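Local atomic coordinates of 190aa long hypothetical protein (Pyrococcus horikoshii, PDB entry 2DDZ), a protein that is of unknown function but belongs to the DUF366 family, in the class II tRNA synthetase clan, and assembles as a hexamer. Residues E[5-10]-E[30-35]; E[37-42]-E[69-74]; E[120-125]-E[133-138]; E[82-87]-E[125-130]; E[89-94]-E[170-175]. One frame throughout, in Å; residues are numbered along the deposited sequence.

Interaction 1 (E[5-10]-E[30-35])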
# COMPACT_ATOMS: atom_id res chain seq x y z
N GLU E 5 -19.70 6.71 11.82
CA GLU E 5 -20.49 6.34 13.02
C GLU E 5 -20.03 6.98 14.33
O GLU E 5 -18.84 7.08 14.59
CB GLU E 5 -20.46 4.83 13.23
CG GLU E 5 -21.35 4.01 12.32
CD GLU E 5 -22.80 3.99 12.77
OE1 GLU E 5 -23.06 3.74 13.97
OE2 GLU E 5 -23.68 4.22 11.92
N LEU E 6 -21.00 7.38 15.16
CA LEU E 6 -20.71 8.01 16.44
C LEU E 6 -21.57 7.43 17.57
O LEU E 6 -22.76 7.20 17.40
CB LEU E 6 -20.94 9.51 16.37
CG LEU E 6 -20.87 10.27 17.71
CD1 LEU E 6 -19.49 10.12 18.34
CD2 LEU E 6 -21.19 11.73 17.48
N LEU E 7 -20.94 7.19 18.72
CA LEU E 7 -21.64 6.66 19.88
C LEU E 7 -21.10 7.27 21.16
O LEU E 7 -19.94 7.09 21.51
CB LEU E 7 -21.48 5.14 19.96
CG LEU E 7 -22.08 4.50 21.23
CD1 LEU E 7 -23.59 4.73 21.24
CD2 LEU E 7 -21.76 3.00 21.29
N ILE E 8 -21.97 8.01 21.86
CA ILE E 8 -21.60 8.62 23.13
C ILE E 8 -22.32 7.81 24.21
O ILE E 8 -23.54 7.78 24.22
CB ILE E 8 -22.09 10.08 23.25
CG1 ILE E 8 -21.69 10.90 22.02
CG2 ILE E 8 -21.47 10.73 24.48
CD1 ILE E 8 -20.20 11.01 21.82
N ILE E 9 -21.57 7.16 25.09
CA ILE E 9 -22.18 6.36 26.16
C ILE E 9 -22.47 7.27 27.36
O ILE E 9 -21.59 7.56 28.16
CB ILE E 9 -21.25 5.19 26.56
CG1 ILE E 9 -21.02 4.31 25.33
CG2 ILE E 9 -21.87 4.38 27.70
CD1 ILE E 9 -19.97 3.25 25.53
N LYS E 10 -23.73 7.70 27.45
CA LYS E 10 -24.21 8.59 28.49
C LYS E 10 -24.87 7.90 29.70
O LYS E 10 -24.82 8.41 30.82
CB LYS E 10 -25.21 9.56 27.86
CG LYS E 10 -24.72 10.13 26.54
CD LYS E 10 -25.81 10.81 25.74
CE LYS E 10 -25.18 11.57 24.59
NZ LYS E 10 -26.17 12.26 23.74
N PHE E 30 -20.18 -2.82 20.75
CA PHE E 30 -21.38 -2.04 20.48
C PHE E 30 -22.05 -2.33 19.14
O PHE E 30 -23.08 -1.75 18.81
CB PHE E 30 -21.03 -0.57 20.61
CG PHE E 30 -20.24 -0.25 21.86
CD1 PHE E 30 -20.83 -0.36 23.12
CD2 PHE E 30 -18.90 0.14 21.78
CE1 PHE E 30 -20.11 -0.08 24.28
CE2 PHE E 30 -18.17 0.42 22.93
CZ PHE E 30 -18.77 0.31 24.19
N GLY E 31 -21.48 -3.24 18.36
CA GLY E 31 -22.07 -3.59 17.08
C GLY E 31 -22.01 -2.51 16.01
O GLY E 31 -22.71 -2.58 15.01
N ILE E 32 -21.16 -1.51 16.23
CA ILE E 32 -21.00 -0.43 15.27
C ILE E 32 -19.98 -0.86 14.22
O ILE E 32 -18.80 -1.04 14.52
CB ILE E 32 -20.49 0.84 15.98
CG1 ILE E 32 -21.50 1.25 17.05
CG2 ILE E 32 -20.30 1.97 14.98
CD1 ILE E 32 -20.96 2.28 18.04
N LEU E 33 -20.45 -1.01 12.99
CA LEU E 33 -19.60 -1.44 11.89
C LEU E 33 -18.89 -0.29 11.16
O LEU E 33 -19.45 0.79 11.00
CB LEU E 33 -20.45 -2.22 10.89
CG LEU E 33 -19.76 -2.92 9.72
CD1 LEU E 33 -19.01 -4.13 10.22
CD2 LEU E 33 -20.81 -3.34 8.70
N GLY E 34 -17.65 -0.53 10.74
CA GLY E 34 -16.90 0.49 10.01
C GLY E 34 -16.28 1.63 10.80
O GLY E 34 -16.10 1.54 12.01
N ASP E 35 -15.93 2.70 10.09
CA ASP E 35 -15.32 3.85 10.74
C ASP E 35 -16.18 4.31 11.90
O ASP E 35 -17.40 4.48 11.75
CB ASP E 35 -15.12 4.98 9.73
CG ASP E 35 -14.07 4.64 8.68
OD1 ASP E 35 -13.47 3.55 8.79
OD2 ASP E 35 -13.85 5.45 7.75

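Interaction 2 (E[37-42]-E[69-74])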
# COMPACT_ATOMS: atom_id res chain seq x y z
N LEU E 37 -16.33 6.45 16.11
CA LEU E 37 -15.83 7.20 17.24
C LEU E 37 -16.78 6.86 18.39
O LEU E 37 -17.99 7.01 18.26
CB LEU E 37 -15.85 8.70 16.94
CG LEU E 37 -15.54 9.63 18.13
CD1 LEU E 37 -14.16 9.36 18.71
CD2 LEU E 37 -15.65 11.06 17.65
N VAL E 38 -16.21 6.35 19.48
CA VAL E 38 -16.98 5.99 20.66
C VAL E 38 -16.48 6.85 21.81
O VAL E 38 -15.29 6.84 22.14
CB VAL E 38 -16.78 4.51 21.04
CG1 VAL E 38 -17.60 4.17 22.29
CG2 VAL E 38 -17.18 3.61 19.88
N VAL E 39 -17.38 7.60 22.42
CA VAL E 39 -17.03 8.50 23.52
C VAL E 39 -17.68 8.05 24.81
O VAL E 39 -18.88 7.80 24.86
CB VAL E 39 -17.46 9.93 23.19
CG1 VAL E 39 -17.06 10.87 24.31
CG2 VAL E 39 -16.82 10.35 21.86
N PHE E 40 -16.87 7.93 25.85
CA PHE E 40 -17.36 7.53 27.15
C PHE E 40 -16.58 8.20 28.27
O PHE E 40 -15.64 8.97 28.03
CB PHE E 40 -17.28 6.01 27.30
CG PHE E 40 -15.91 5.44 27.03
CD1 PHE E 40 -15.40 5.44 25.74
CD2 PHE E 40 -15.15 4.89 28.06
CE1 PHE E 40 -14.15 4.86 25.46
CE2 PHE E 40 -13.89 4.30 27.79
CZ PHE E 40 -13.39 4.30 26.49
N ARG E 41 -16.99 7.92 29.50
CA ARG E 41 -16.35 8.48 30.68
C ARG E 41 -16.09 7.37 31.69
O ARG E 41 -16.85 6.39 31.78
CB ARG E 41 -17.24 9.57 31.29
CG ARG E 41 -16.61 10.35 32.43
CD ARG E 41 -17.58 11.41 32.95
NE ARG E 41 -17.08 12.15 34.12
CZ ARG E 41 -17.77 13.07 34.78
NH1 ARG E 41 -19.01 13.38 34.41
NH2 ARG E 41 -17.23 13.69 35.82
N GLY E 42 -15.01 7.51 32.45
CA GLY E 42 -14.68 6.50 33.43
C GLY E 42 -13.26 6.64 33.93
O GLY E 42 -12.61 7.66 33.69
N VAL E 69 -12.51 11.58 30.26
CA VAL E 69 -13.38 11.47 29.08
C VAL E 69 -12.50 10.77 28.03
O VAL E 69 -11.43 11.27 27.67
CB VAL E 69 -13.81 12.86 28.54
CG1 VAL E 69 -14.50 12.70 27.19
CG2 VAL E 69 -14.76 13.54 29.52
N HIS E 70 -12.95 9.61 27.55
CA HIS E 70 -12.19 8.83 26.58
C HIS E 70 -12.74 8.89 25.16
O HIS E 70 -13.97 8.89 24.96
CB HIS E 70 -12.14 7.36 27.00
CG HIS E 70 -11.52 7.13 28.35
ND1 HIS E 70 -10.15 7.17 28.55
CD2 HIS E 70 -12.07 6.87 29.56
CE1 HIS E 70 -9.89 6.95 29.83
NE2 HIS E 70 -11.04 6.76 30.46
N TYR E 71 -11.85 8.93 24.18
CA TYR E 71 -12.27 8.93 22.78
C TYR E 71 -11.56 7.79 22.10
O TYR E 71 -10.33 7.73 22.09
CB TYR E 71 -11.89 10.23 22.05
CG TYR E 71 -12.43 11.49 22.66
CD1 TYR E 71 -11.89 12.00 23.84
CD2 TYR E 71 -13.47 12.19 22.05
CE1 TYR E 71 -12.37 13.18 24.40
CE2 TYR E 71 -13.97 13.38 22.61
CZ TYR E 71 -13.40 13.86 23.79
OH TYR E 71 -13.86 15.03 24.35
N ILE E 72 -12.33 6.87 21.55
CA ILE E 72 -11.74 5.74 20.86
C ILE E 72 -12.16 5.79 19.41
O ILE E 72 -13.34 5.66 19.08
CB ILE E 72 -12.15 4.42 21.49
CG1 ILE E 72 -11.35 4.24 22.78
CG2 ILE E 72 -11.88 3.26 20.53
CD1 ILE E 72 -12.00 3.29 23.68
N LEU E 73 -11.17 6.00 18.56
CA LEU E 73 -11.39 6.11 17.15
C LEU E 73 -10.82 4.94 16.36
O LEU E 73 -9.72 4.46 16.64
CB LEU E 73 -10.78 7.42 16.67
CG LEU E 73 -10.83 7.71 15.18
CD1 LEU E 73 -12.28 7.79 14.73
CD2 LEU E 73 -10.10 9.00 14.90
N GLU E 74 -11.59 4.45 15.38
CA GLU E 74 -11.14 3.38 14.51
C GLU E 74 -11.51 3.71 13.07
O GLU E 74 -12.65 4.00 12.75
CB GLU E 74 -11.72 2.02 14.90
CG GLU E 74 -11.07 0.86 14.12
CD GLU E 74 -11.24 -0.50 14.80
OE1 GLU E 74 -12.24 -0.69 15.52
OE2 GLU E 74 -10.38 -1.39 14.61

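Interaction 3 (E[120-125]-E[133-138])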
# COMPACT_ATOMS: atom_id res chain seq x y z
N LEU E 120 -3.55 18.54 30.31
CA LEU E 120 -4.95 18.15 30.40
C LEU E 120 -5.26 16.77 29.83
O LEU E 120 -6.18 16.09 30.29
CB LEU E 120 -5.81 19.18 29.64
CG LEU E 120 -7.29 18.89 29.38
CD1 LEU E 120 -8.08 19.02 30.69
CD2 LEU E 120 -7.83 19.88 28.34
N SER E 121 -4.47 16.35 28.84
CA SER E 121 -4.73 15.10 28.13
C SER E 121 -3.64 14.04 28.03
O SER E 121 -2.52 14.22 28.48
CB SER E 121 -5.15 15.44 26.70
OG SER E 121 -4.05 16.02 26.01
N ILE E 122 -4.02 12.92 27.42
CA ILE E 122 -3.14 11.80 27.10
C ILE E 122 -3.70 11.31 25.77
O ILE E 122 -4.90 11.46 25.48
CB ILE E 122 -3.16 10.65 28.13
CG1 ILE E 122 -4.55 10.02 28.22
CG2 ILE E 122 -2.61 11.15 29.48
CD1 ILE E 122 -4.55 8.67 28.92
N SER E 123 -2.83 10.73 24.95
CA SER E 123 -3.28 10.26 23.65
C SER E 123 -2.26 9.32 23.04
O SER E 123 -1.10 9.30 23.43
CB SER E 123 -3.48 11.47 22.71
OG SER E 123 -3.99 11.09 21.45
N ILE E 124 -2.72 8.54 22.08
CA ILE E 124 -1.85 7.62 21.39
C ILE E 124 -2.49 7.23 20.08
O ILE E 124 -3.72 7.12 19.98
CB ILE E 124 -1.54 6.37 22.27
CG1 ILE E 124 -0.13 5.86 21.93
CG2 ILE E 124 -2.60 5.29 22.07
CD1 ILE E 124 -0.03 5.31 20.54
N ALA E 125 -1.66 7.07 19.05
CA ALA E 125 -2.12 6.68 17.72
C ALA E 125 -1.31 5.51 17.22
O ALA E 125 -0.09 5.51 17.34
CB ALA E 125 -1.97 7.84 16.76
N LYS E 133 -6.07 3.01 14.82
CA LYS E 133 -6.67 3.11 16.14
C LYS E 133 -6.10 4.25 16.94
O LYS E 133 -4.88 4.32 17.15
CB LYS E 133 -6.47 1.80 16.91
CG LYS E 133 -7.41 0.71 16.50
CD LYS E 133 -8.86 1.17 16.67
CE LYS E 133 -9.21 1.47 18.15
NZ LYS E 133 -9.88 0.32 18.84
N ILE E 134 -6.98 5.14 17.40
CA ILE E 134 -6.58 6.32 18.17
C ILE E 134 -7.30 6.47 19.51
O ILE E 134 -8.50 6.26 19.60
CB ILE E 134 -6.86 7.63 17.38
CG1 ILE E 134 -6.14 7.64 16.04
CG2 ILE E 134 -6.47 8.83 18.22
CD1 ILE E 134 -4.83 6.92 16.07
N HIS E 135 -6.57 6.86 20.54
CA HIS E 135 -7.20 7.13 21.83
C HIS E 135 -6.87 8.53 22.30
O HIS E 135 -5.75 9.00 22.15
CB HIS E 135 -6.76 6.15 22.93
CG HIS E 135 -7.24 6.54 24.30
ND1 HIS E 135 -6.47 7.24 25.20
CD2 HIS E 135 -8.46 6.40 24.89
CE1 HIS E 135 -7.18 7.50 26.29
NE2 HIS E 135 -8.39 7.01 26.12
N ILE E 136 -7.87 9.22 22.85
CA ILE E 136 -7.65 10.54 23.40
C ILE E 136 -8.33 10.49 24.75
O ILE E 136 -9.42 9.94 24.88
CB ILE E 136 -8.31 11.68 22.60
CG1 ILE E 136 -7.66 11.84 21.23
CG2 ILE E 136 -8.20 12.98 23.40
CD1 ILE E 136 -8.11 10.79 20.25
N GLY E 137 -7.68 11.06 25.76
CA GLY E 137 -8.24 11.08 27.09
C GLY E 137 -8.09 12.46 27.68
O GLY E 137 -7.03 13.07 27.57
N LEU E 138 -9.15 12.98 28.29
CA LEU E 138 -9.10 14.29 28.90
C LEU E 138 -9.47 14.14 30.36
O LEU E 138 -10.53 13.58 30.68
CB LEU E 138 -10.08 15.26 28.23
CG LEU E 138 -9.95 15.50 26.72
CD1 LEU E 138 -10.97 16.54 26.30
CD2 LEU E 138 -8.53 15.97 26.36

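Interaction 4 (E[82-87]-E[125-130])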
# COMPACT_ATOMS: atom_id res chain seq x y z
N LEU E 82 2.11 6.74 9.72
CA LEU E 82 2.19 8.18 9.49
C LEU E 82 0.79 8.80 9.41
O LEU E 82 0.56 9.90 9.89
CB LEU E 82 2.98 8.47 8.21
CG LEU E 82 4.49 8.30 8.47
CD1 LEU E 82 5.29 8.35 7.17
CD2 LEU E 82 4.93 9.40 9.43
N LEU E 83 -0.15 8.07 8.80
CA LEU E 83 -1.53 8.54 8.70
C LEU E 83 -2.13 8.59 10.10
O LEU E 83 -2.79 9.55 10.46
CB LEU E 83 -2.36 7.59 7.81
CG LEU E 83 -3.87 7.86 7.72
CD1 LEU E 83 -4.14 9.32 7.38
CD2 LEU E 83 -4.47 6.94 6.66
N ALA E 84 -1.89 7.55 10.89
CA ALA E 84 -2.40 7.50 12.25
C ALA E 84 -1.88 8.69 13.07
O ALA E 84 -2.65 9.36 13.76
CB ALA E 84 -2.00 6.18 12.91
N SER E 85 -0.58 8.94 12.99
CA SER E 85 0.05 10.01 13.74
C SER E 85 -0.44 11.40 13.29
O SER E 85 -0.73 12.26 14.12
CB SER E 85 1.56 9.92 13.59
OG SER E 85 2.19 10.93 14.34
N SER E 86 -0.54 11.61 11.98
CA SER E 86 -1.00 12.89 11.47
C SER E 86 -2.41 13.16 11.96
O SER E 86 -2.68 14.15 12.63
CB SER E 86 -0.98 12.90 9.93
OG SER E 86 0.34 12.80 9.42
N LEU E 87 -3.31 12.24 11.63
CA LEU E 87 -4.72 12.34 12.02
C LEU E 87 -4.90 12.57 13.52
O LEU E 87 -5.73 13.37 13.94
CB LEU E 87 -5.44 11.07 11.58
CG LEU E 87 -6.96 11.09 11.54
CD1 LEU E 87 -7.46 12.23 10.66
CD2 LEU E 87 -7.43 9.75 11.00
N ALA E 125 -1.66 7.07 19.05
CA ALA E 125 -2.12 6.68 17.72
C ALA E 125 -1.31 5.51 17.22
O ALA E 125 -0.09 5.51 17.34
CB ALA E 125 -1.97 7.84 16.76
N THR E 126 -1.97 4.52 16.65
CA THR E 126 -1.25 3.37 16.13
C THR E 126 -2.08 2.61 15.10
O THR E 126 -3.10 3.10 14.63
CB THR E 126 -0.81 2.41 17.28
OG1 THR E 126 0.00 1.37 16.73
CG2 THR E 126 -2.02 1.78 17.96
N VAL E 127 -1.63 1.43 14.72
CA VAL E 127 -2.37 0.66 13.74
C VAL E 127 -2.43 -0.80 14.13
O VAL E 127 -1.67 -1.26 15.00
CB VAL E 127 -1.71 0.72 12.32
CG1 VAL E 127 -1.52 2.17 11.88
CG2 VAL E 127 -0.39 -0.03 12.32
N SER E 128 -3.34 -1.50 13.46
CA SER E 128 -3.54 -2.94 13.63
C SER E 128 -3.39 -3.45 12.20
O SER E 128 -3.33 -2.66 11.26
CB SER E 128 -4.95 -3.24 14.14
OG SER E 128 -5.90 -3.00 13.13
N PRO E 129 -3.33 -4.77 12.00
CA PRO E 129 -3.19 -5.21 10.61
C PRO E 129 -4.30 -4.71 9.68
O PRO E 129 -4.09 -4.63 8.48
CB PRO E 129 -3.19 -6.73 10.74
CG PRO E 129 -2.57 -6.95 12.10
CD PRO E 129 -3.27 -5.91 12.93
N VAL E 130 -5.46 -4.35 10.23
CA VAL E 130 -6.57 -3.90 9.38
C VAL E 130 -7.17 -2.52 9.64
O VAL E 130 -8.19 -2.17 9.05
CB VAL E 130 -7.75 -4.88 9.44
CG1 VAL E 130 -7.26 -6.29 9.19
CG2 VAL E 130 -8.43 -4.76 10.80

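Interaction 5 (E[89-94]-E[170-175])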
# COMPACT_ATOMS: atom_id res chain seq x y z
N LYS E 89 -2.90 14.08 15.63
CA LYS E 89 -2.56 15.43 16.03
C LYS E 89 -3.51 16.47 15.44
O LYS E 89 -3.65 17.56 15.99
CB LYS E 89 -1.07 15.70 15.72
CG LYS E 89 -0.17 15.08 16.81
CD LYS E 89 1.34 15.07 16.51
CE LYS E 89 1.80 13.76 15.85
NZ LYS E 89 1.58 12.55 16.70
N LEU E 90 -4.19 16.13 14.35
CA LEU E 90 -5.16 17.04 13.77
C LEU E 90 -6.35 17.12 14.71
O LEU E 90 -6.91 18.19 14.93
CB LEU E 90 -5.64 16.54 12.41
CG LEU E 90 -6.75 17.37 11.76
CD1 LEU E 90 -6.32 18.83 11.61
CD2 LEU E 90 -7.07 16.77 10.41
N LEU E 91 -6.73 15.97 15.27
CA LEU E 91 -7.86 15.91 16.18
C LEU E 91 -7.57 16.62 17.51
O LEU E 91 -8.43 17.32 18.04
CB LEU E 91 -8.26 14.45 16.43
CG LEU E 91 -8.68 13.61 15.23
CD1 LEU E 91 -9.05 12.21 15.70
CD2 LEU E 91 -9.87 14.24 14.52
N ILE E 92 -6.36 16.45 18.04
CA ILE E 92 -5.99 17.11 19.30
C ILE E 92 -5.99 18.61 19.03
O ILE E 92 -6.40 19.41 19.88
CB ILE E 92 -4.59 16.66 19.82
CG1 ILE E 92 -4.71 15.32 20.55
CG2 ILE E 92 -4.03 17.65 20.82
CD1 ILE E 92 -5.56 14.36 19.82
N ALA E 93 -5.55 18.99 17.84
CA ALA E 93 -5.53 20.40 17.47
C ALA E 93 -6.96 20.93 17.44
O ALA E 93 -7.22 22.04 17.92
CB ALA E 93 -4.86 20.60 16.12
N ARG E 94 -7.90 20.16 16.90
CA ARG E 94 -9.28 20.62 16.85
C ARG E 94 -9.85 20.77 18.26
O ARG E 94 -10.58 21.72 18.53
CB ARG E 94 -10.16 19.66 16.06
CG ARG E 94 -11.65 20.03 16.08
CD ARG E 94 -11.97 21.22 15.17
NE ARG E 94 -13.38 21.62 15.25
CZ ARG E 94 -13.89 22.43 16.18
NH1 ARG E 94 -13.11 22.95 17.11
NH2 ARG E 94 -15.19 22.72 16.17
N LYS E 170 -18.98 15.83 18.10
CA LYS E 170 -19.48 16.34 16.83
C LYS E 170 -18.36 17.06 16.07
O LYS E 170 -18.27 16.98 14.85
CB LYS E 170 -20.65 17.31 17.10
CG LYS E 170 -21.43 17.77 15.86
CD LYS E 170 -22.50 18.78 16.27
CE LYS E 170 -23.36 19.25 15.09
NZ LYS E 170 -24.29 18.19 14.60
N ALA E 171 -17.50 17.76 16.81
CA ALA E 171 -16.38 18.50 16.22
C ALA E 171 -15.37 17.56 15.55
O ALA E 171 -14.85 17.86 14.48
CB ALA E 171 -15.67 19.32 17.30
N LEU E 172 -15.10 16.43 16.20
CA LEU E 172 -14.16 15.45 15.68
C LEU E 172 -14.73 14.69 14.48
O LEU E 172 -14.01 14.42 13.52
CB LEU E 172 -13.75 14.48 16.79
CG LEU E 172 -13.00 15.12 17.96
CD1 LEU E 172 -12.35 14.03 18.80
CD2 LEU E 172 -11.94 16.09 17.45
N VAL E 173 -16.01 14.35 14.53
CA VAL E 173 -16.62 13.66 13.40
C VAL E 173 -16.55 14.57 12.18
O VAL E 173 -16.18 14.14 11.09
CB VAL E 173 -18.08 13.28 13.69
CG1 VAL E 173 -18.76 12.80 12.41
CG2 VAL E 173 -18.14 12.19 14.74
N GLU E 174 -16.89 15.85 12.36
CA GLU E 174 -16.84 16.80 11.25
C GLU E 174 -15.43 16.94 10.71
O GLU E 174 -15.23 17.10 9.51
CB GLU E 174 -17.35 18.17 11.69
CG GLU E 174 -18.80 18.19 12.10
CD GLU E 174 -19.30 19.60 12.36
OE1 GLU E 174 -18.46 20.50 12.57
OE2 GLU E 174 -20.54 19.79 12.37
N GLU E 175 -14.44 16.88 11.61
CA GLU E 175 -13.05 17.00 11.20
C GLU E 175 -12.69 15.86 10.27
O GLU E 175 -12.13 16.06 9.19
CB GLU E 175 -12.14 16.96 12.43
CG GLU E 175 -10.71 17.42 12.16
CD GLU E 175 -10.66 18.86 11.66
OE1 GLU E 175 -11.38 19.71 12.22
OE2 GLU E 175 -9.89 19.13 10.71
O HOH W 1 -14.11 20.45 12.92

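Interaction 1 (E[5-10]-E[30-35])
The two backbones meet between E5 and D35, where E5 N donates to D35 O over 3.2 Å; farther along, the 30-35 loop rises away from strand 5-8 and side chains bridge the growing distance. E5, L7 and I9, every second residue, all point to the loop. E5 lays its CB on I32 CG2, and a bend at chi2 (-80°) turns the carboxylate back so that its OE1 also lies 3.4 Å from I32 CG2. L7 has its CG anti to the backbone N (chi1 175°), which carries CD2 up between two partners. This methyl presses closely on I32 CD1, at 3.4 Å, and makes an off-centre CH-pi contact with F30, 4.1 Å from the ring centroid. The I9 side chain crosses that of F30 at about a right angle, its CD1 3.4 Å from F30 CZ. Strand 5-8 runs parallel to its neighbour 36-45, and the link between them passes through helix 25-30, a beta-alpha-beta crossover; the 30-35 loop is its returning arm. G31 leaves the helix with positive phi, which glycine takes up easily. Branched aliphatic residues suit the strand because they fill the angle beneath the loop, while F30 also packs edge-to-face with W25 and touches a bound guanidine. D35 turns its carboxylate to F76 N and W77 NE1, and L33 packs on L184 of a second subunit.

Interaction 2 (E[37-42]-E[69-74])
H70 lays its CB over one face of the F40 ring, 3.5 Å from the centroid in a CH-pi contact, while its imidazole slides past. The two ring planes are 29° apart with centroids separated by 5.0 Å, so they barely overlap. F40 holds CG between its backbone N and carbonyl carbon (chi1 53°), the crowded position, which swings the ring across to the neighbouring strand, where I72 CD1 comes to its edge beside CE1. With F40 cut back to an alanine, H70 CB and the I72 methyl would probably lose the ring they rest on, leaving a gap between them. The imidazole is also held by a hydrogen bond between its ND1 and H135 NE2. On the reverse of the sheet the side chains run alongside each other: V39 CG2 reaches Y71 CD2 at 3.8 Å, and L37 CD1 stands at the edge of the Y71 ring, 4.1 Å from Y71 CB. Beta-branched and leucine side chains suit this greasy face, which helix 161-184 covers, and the Y71 hydroxyl is satisfied there by S168 OG. Beneath the side chains, V38 and I72 form one hydrogen-bonded pair, V38 N to I72 O being 3.0 Å, and F40 and H70 form the next, H70 N lying 2.8 Å from F40 O. G42 adopts a very extended conformation in which a CB would jam against the preceding carbonyl. These are two buried antiparallel neighbours of the mixed central sheet, an arrangement consistent with the antiparallel core of the class II tRNA synthetase clan.

Interaction 3 (E[120-125]-E[133-138])
S123 and H135 make the one side-chain hydrogen bond of this contact: S123 OG donates to H135 O over 2.8 Å, its chi1 of -176° turning the hydroxyl to the partner strand. The same carbonyl also takes I124 N at 3.1 Å, so two donors grip one oxygen. In return H135 N gives to I124 O at 2.9 Å, and I122 and G137 exchange a second pair of backbone bonds, G137 N to I122 O measuring 2.8 Å. I122 sends CD1 to the edge of the imidazole, 3.9 Å from H135 CE1. G137 pairs with I122, and its lack of a side chain matters, for a CB would come within about 3 Å of I122 CG1. On the opposite face S121 CB and L138 CD2 are squeezed to 3.4 Å. Segments 121-125 and 133-138 run antiparallel at 178°, within the beta hairpin that strands 118-128 and 131-139 add to the central sheet. A second shell positions the polar groups: Q88 NE2, from helix 81-100, donates to S123 OG, and S121 OG bonds I113 N on the next strand. Small serines fit here because each can satisfy a backbone or amide group without crowding its neighbour. Y16 stacks on the H135 ring, and I136 lies under I92 and L95 of helix 81-100. I124, on the H135 side, packs on V186 of a third subunit.

Interaction 4 (E[82-87]-E[125-130])
A125 CB sits over one face of the flat peptide group joining A84 to S85, almost directly above A84 O at 3.4 Å. The compliment is returned by A84 CB, which lies above the plane of the T126 carbonyl, 3.7 Å from T126 O. The two methyl groups, A84 CB and A125 CB, are 4.2 Å apart, and V127 CG1 approaches A84 CB to the same 4.2 Å from farther along the strand. No hydrogen bond crosses; methyls meeting peptide faces do the work. Alanine on both sides suits the spot because the helix axis passes only 6.9 Å from that of the strand, at 147°, which leaves little depth for anything larger. Farther along the chain from V127, S128 OG accepts from V130 N, an ST turn. Two polar side chains, S85 and T126, reach a third subunit: S85 OG bonds V179 O and T126 OG1 bonds R187 O, both acceptors belonging to that third subunit. V127 packs on V130 of a fifth subunit, and P129 touches a bound guanidine. The arrangement is that of a helix packed against the face of the sheet in an alpha/beta fold, here helix 81-100 over strand 118-128, beside an interface of the hexamer.

Interaction 5 (E[89-94]-E[170-175])
The helical segments 89-94 and 170-175 run roughly antiparallel, their axes crossing at 138° and 9.9 Å apart, with L91 and L172 the closest pair of CA atoms at 6.3 Å. Between the backbones L91 CD2 and L172 CD2 touch at 4.0 Å, the greasy floor of the contact above the sheet, where L91 meets L73 and L172 meets Y71. R94 bends at chi2 (75°) to bring its guanidinium over A171, whose CB lies against one face of the group, 3.6 Å from R94 NH2. Alanine suits that place because its single methyl can lie close against the group. The carboxylate of E175 stands almost perpendicular to the guanidinium (85°), and R94 NE to E175 OE1 is 4.1 Å, too far for a salt bridge. A water at the guanidinium edge spans the gap: it accepts from R94 NE at 2.7 Å and donates to E175 OE1 at 2.9 Å and to A171 O at 3.1 Å. A methionine in place of R94 would probably leave this water without its NE donor and take away the second positive charge near E175, R108 of a third subunit remaining. The aliphatic part of E175 slides past L91, and its OE2 rests on the L90 side chain while forming a salt bridge to that R108. The chemistry implies a buried carboxylate whose charge is probably balanced by R108 directly and by R94 through water.

Interactions 2, 3, 4 and 5 are buried, whereas interaction 1 lies at the surface and contributes F30 to the guanidine pocket. Interactions 1, 2 and 3 are laid across one sheet: strand 5-8 bonds strand 36-45, and Y71 N to I136 O joins the pair of interaction 2 to the hairpin of interaction 3. Backbone hydrogen bonds dominate interactions 2 and 3, yet only one occurs in interaction 1 and none crosses interactions 4 and 5, where a helix packs on a strand and on another helix. Interactions 4 and 5 share helix 81-100, and interactions 3 and 4 share A125. Methyls suffice in interaction 4, while interaction 5 adds charge and water; interactions 3, 4 and 5 all meet the third subunit.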